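Local structure of colicin-D (Escherichia coli, 5ZNM) at residues V214-V219 with P230-H235. The protein is a plasmid-encoded toxin that kills related bacteria by inhibiting protein synthesis, here represented by its central domain and C-terminal tRNase domain. Numbering follows the deposited sequence.
Sequences VPQPSV and PVTPVH
Two irregular segments, 214-219 and 230-235, come together with the CA atoms of V214 and P230 7.5 Å apart and those of V219 and V231 6.5 Å apart. Between these two ends the backbone of 214-219 arches away, and the side chain of Q216 reaches down to bridge the distance. With CG anti to the backbone N (chi1 -153°) and the chain extended beyond it, the carboxamide lies alongside the V231 backbone and uses both of its polar atoms there. NE2 donates to P230 O at 2.8 Å, the acceptor lying only 14° out of the amide plane. OE1 accepts from T232 N at 2.9 Å, with the donor in the carbonyl plane and an N-H...O angle of 155°. The amide thus pairs with the C=O before V231 and the N-H after it, much as the peptide groups of a parallel strand would bond to either side of one residue, and this fixes its rotation. A water donates to T232 O; its approach to OE1 is suspiciously short, and that bond is doubtful.

Both segments belong to the long connection between strands 207-212 and 243-244, in the region of the central domain assigned to the S-type pyocin family; the ten intervening residues contain no helix or strand. P230 packs on A38, N39 and M42 of helix 32-42, and T232 OG1 hydrogen-bonds N51 and N212 instead of Q216.

Apolar contacts flank the glutamine. On one side V214 CG2 meets P230 CD at 4.0 Å, and both residues also touch Y30. On the other, both V219 methyls touch V231 CG1, CG1 the closer at 3.7 Å, and CG2 also meets V234 CG2 at 3.5 Å. Beyond this edge, V234 also packs on D72 of the second subunit.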
loop_
_atom_site.group_PDB
_atom_site.type_symbol
_atom_site.label_atom_id
_atom_site.label_comp_id
_atom_site.label_asym_id
_atom_site.label_seq_id
_atom_site.Cartn_x
_atom_site.Cartn_y
_atom_site.Cartn_z
ATOM N N VAL A 214 14.289 -9.606 2.635
ATOM C CA VAL A 214 14.108 -9.120 1.272
ATOM C C VAL A 214 12.803 -8.333 1.219
ATOM O O VAL A 214 11.741 -8.909 1.499
ATOM C CB VAL A 214 14.078 -10.275 0.265
ATOM C CG1 VAL A 214 13.977 -9.729 -1.154
ATOM C CG2 VAL A 214 15.313 -11.179 0.417
ATOM N N PRO A 215 12.824 -7.052 0.831
ATOM C CA PRO A 215 11.563 -6.321 0.663
ATOM C C PRO A 215 10.632 -7.082 -0.261
ATOM O O PRO A 215 11.055 -7.668 -1.258
ATOM C CB PRO A 215 11.999 -4.978 0.062
ATOM C CG PRO A 215 13.457 -4.823 0.532
ATOM C CD PRO A 215 13.998 -6.226 0.474
ATOM N N GLN A 216 9.360 -7.120 0.106
ATOM C CA GLN A 216 8.436 -7.929 -0.663
ATOM C C GLN A 216 7.013 -7.416 -0.486
ATOM O O GLN A 216 6.209 -8.034 0.233
ATOM C CB GLN A 216 8.532 -9.388 -0.230
ATOM C CG GLN A 216 8.145 -10.382 -1.299
ATOM C CD GLN A 216 8.638 -11.768 -0.938
ATOM O OE1 GLN A 216 8.007 -12.459 -0.143
ATOM N NE2 GLN A 216 9.793 -12.163 -1.485
ATOM N N PRO A 217 6.665 -6.295 -1.116
ATOM C CA PRO A 217 5.279 -5.802 -1.017
ATOM C C PRO A 217 4.257 -6.752 -1.622
ATOM O O PRO A 217 3.080 -6.711 -1.239
ATOM C CB PRO A 217 5.336 -4.461 -1.767
ATOM C CG PRO A 217 6.485 -4.606 -2.701
ATOM C CD PRO A 217 7.503 -5.431 -1.963
ATOM N N SER A 218 4.671 -7.594 -2.564
ATOM C CA SER A 218 3.882 -8.716 -3.055
ATOM C C SER A 218 4.854 -9.723 -3.656
ATOM O O SER A 218 6.046 -9.441 -3.808
ATOM C CB SER A 218 2.822 -8.266 -4.070
ATOM O OG SER A 218 3.322 -7.261 -4.935
ATOM N N VAL A 219 4.335 -10.896 -4.004
ATOM C CA VAL A 219 5.198 -11.992 -4.477
ATOM C C VAL A 219 5.724 -11.665 -5.869
ATOM O O VAL A 219 4.930 -11.334 -6.764
ATOM C CB VAL A 219 4.427 -13.319 -4.492
ATOM C CG1 VAL A 219 5.340 -14.448 -4.964
ATOM C CG2 VAL A 219 3.858 -13.630 -3.115
ATOM N N PRO A 230 13.548 -15.721 -0.646
ATOM C CA PRO A 230 12.445 -16.321 0.118
ATOM C C PRO A 230 11.157 -15.582 -0.179
ATOM O O PRO A 230 11.148 -14.370 -0.401
ATOM C CB PRO A 230 12.868 -16.131 1.583
ATOM C CG PRO A 230 14.329 -15.780 1.537
ATOM C CD PRO A 230 14.518 -15.060 0.238
ATOM N N VAL A 231 10.059 -16.321 -0.176
ATOM C CA VAL A 231 8.748 -15.744 -0.451
ATOM C C VAL A 231 7.905 -15.925 0.804
ATOM O O VAL A 231 7.620 -17.055 1.220
ATOM C CB VAL A 231 8.096 -16.370 -1.687
ATOM C CG1 VAL A 231 6.649 -15.903 -1.825
ATOM C CG2 VAL A 231 8.880 -15.935 -2.940
ATOM N N THR A 232 7.562 -14.818 1.439
ATOM C CA THR A 232 6.703 -14.875 2.619
ATOM C C THR A 232 5.280 -15.239 2.206
ATOM O O THR A 232 4.761 -14.670 1.232
ATOM C CB THR A 232 6.717 -13.526 3.333
ATOM O OG1 THR A 232 8.068 -13.170 3.641
ATOM C CG2 THR A 232 5.897 -13.588 4.624
ATOM N N PRO A 233 4.632 -16.197 2.877
ATOM C CA PRO A 233 3.240 -16.517 2.528
ATOM C C PRO A 233 2.366 -15.287 2.696
ATOM O O PRO A 233 2.477 -14.563 3.683
ATOM C CB PRO A 233 2.868 -17.625 3.521
ATOM C CG PRO A 233 4.192 -18.271 3.838
ATOM C CD PRO A 233 5.182 -17.144 3.861
ATOM N N VAL A 234 1.514 -15.044 1.718
ATOM C CA VAL A 234 0.719 -13.829 1.665
ATOM C C VAL A 234 -0.660 -14.126 2.226
ATOM O O VAL A 234 -1.194 -15.227 2.050
ATOM C CB VAL A 234 0.652 -13.284 0.227
ATOM C CG1 VAL A 234 -0.305 -12.106 0.127
ATOM C CG2 VAL A 234 2.049 -12.865 -0.206
ATOM N N HIS A 235 -1.219 -13.156 2.942
ATOM C CA HIS A 235 -2.529 -13.338 3.531
ATOM C C HIS A 235 -3.574 -13.590 2.458
ATOM O O HIS A 235 -3.688 -12.837 1.486
ATOM C CB HIS A 235 -2.933 -12.132 4.372
ATOM C CG HIS A 235 -4.311 -12.254 4.945
ATOM N ND1 HIS A 235 -4.656 -13.245 5.839
ATOM C CD2 HIS A 235 -5.442 -11.547 4.712
ATOM C CE1 HIS A 235 -5.934 -13.128 6.152
ATOM N NE2 HIS A 235 -6.433 -12.104 5.484
HETATM O O HOH W 1 5.496 -12.224 0.138
#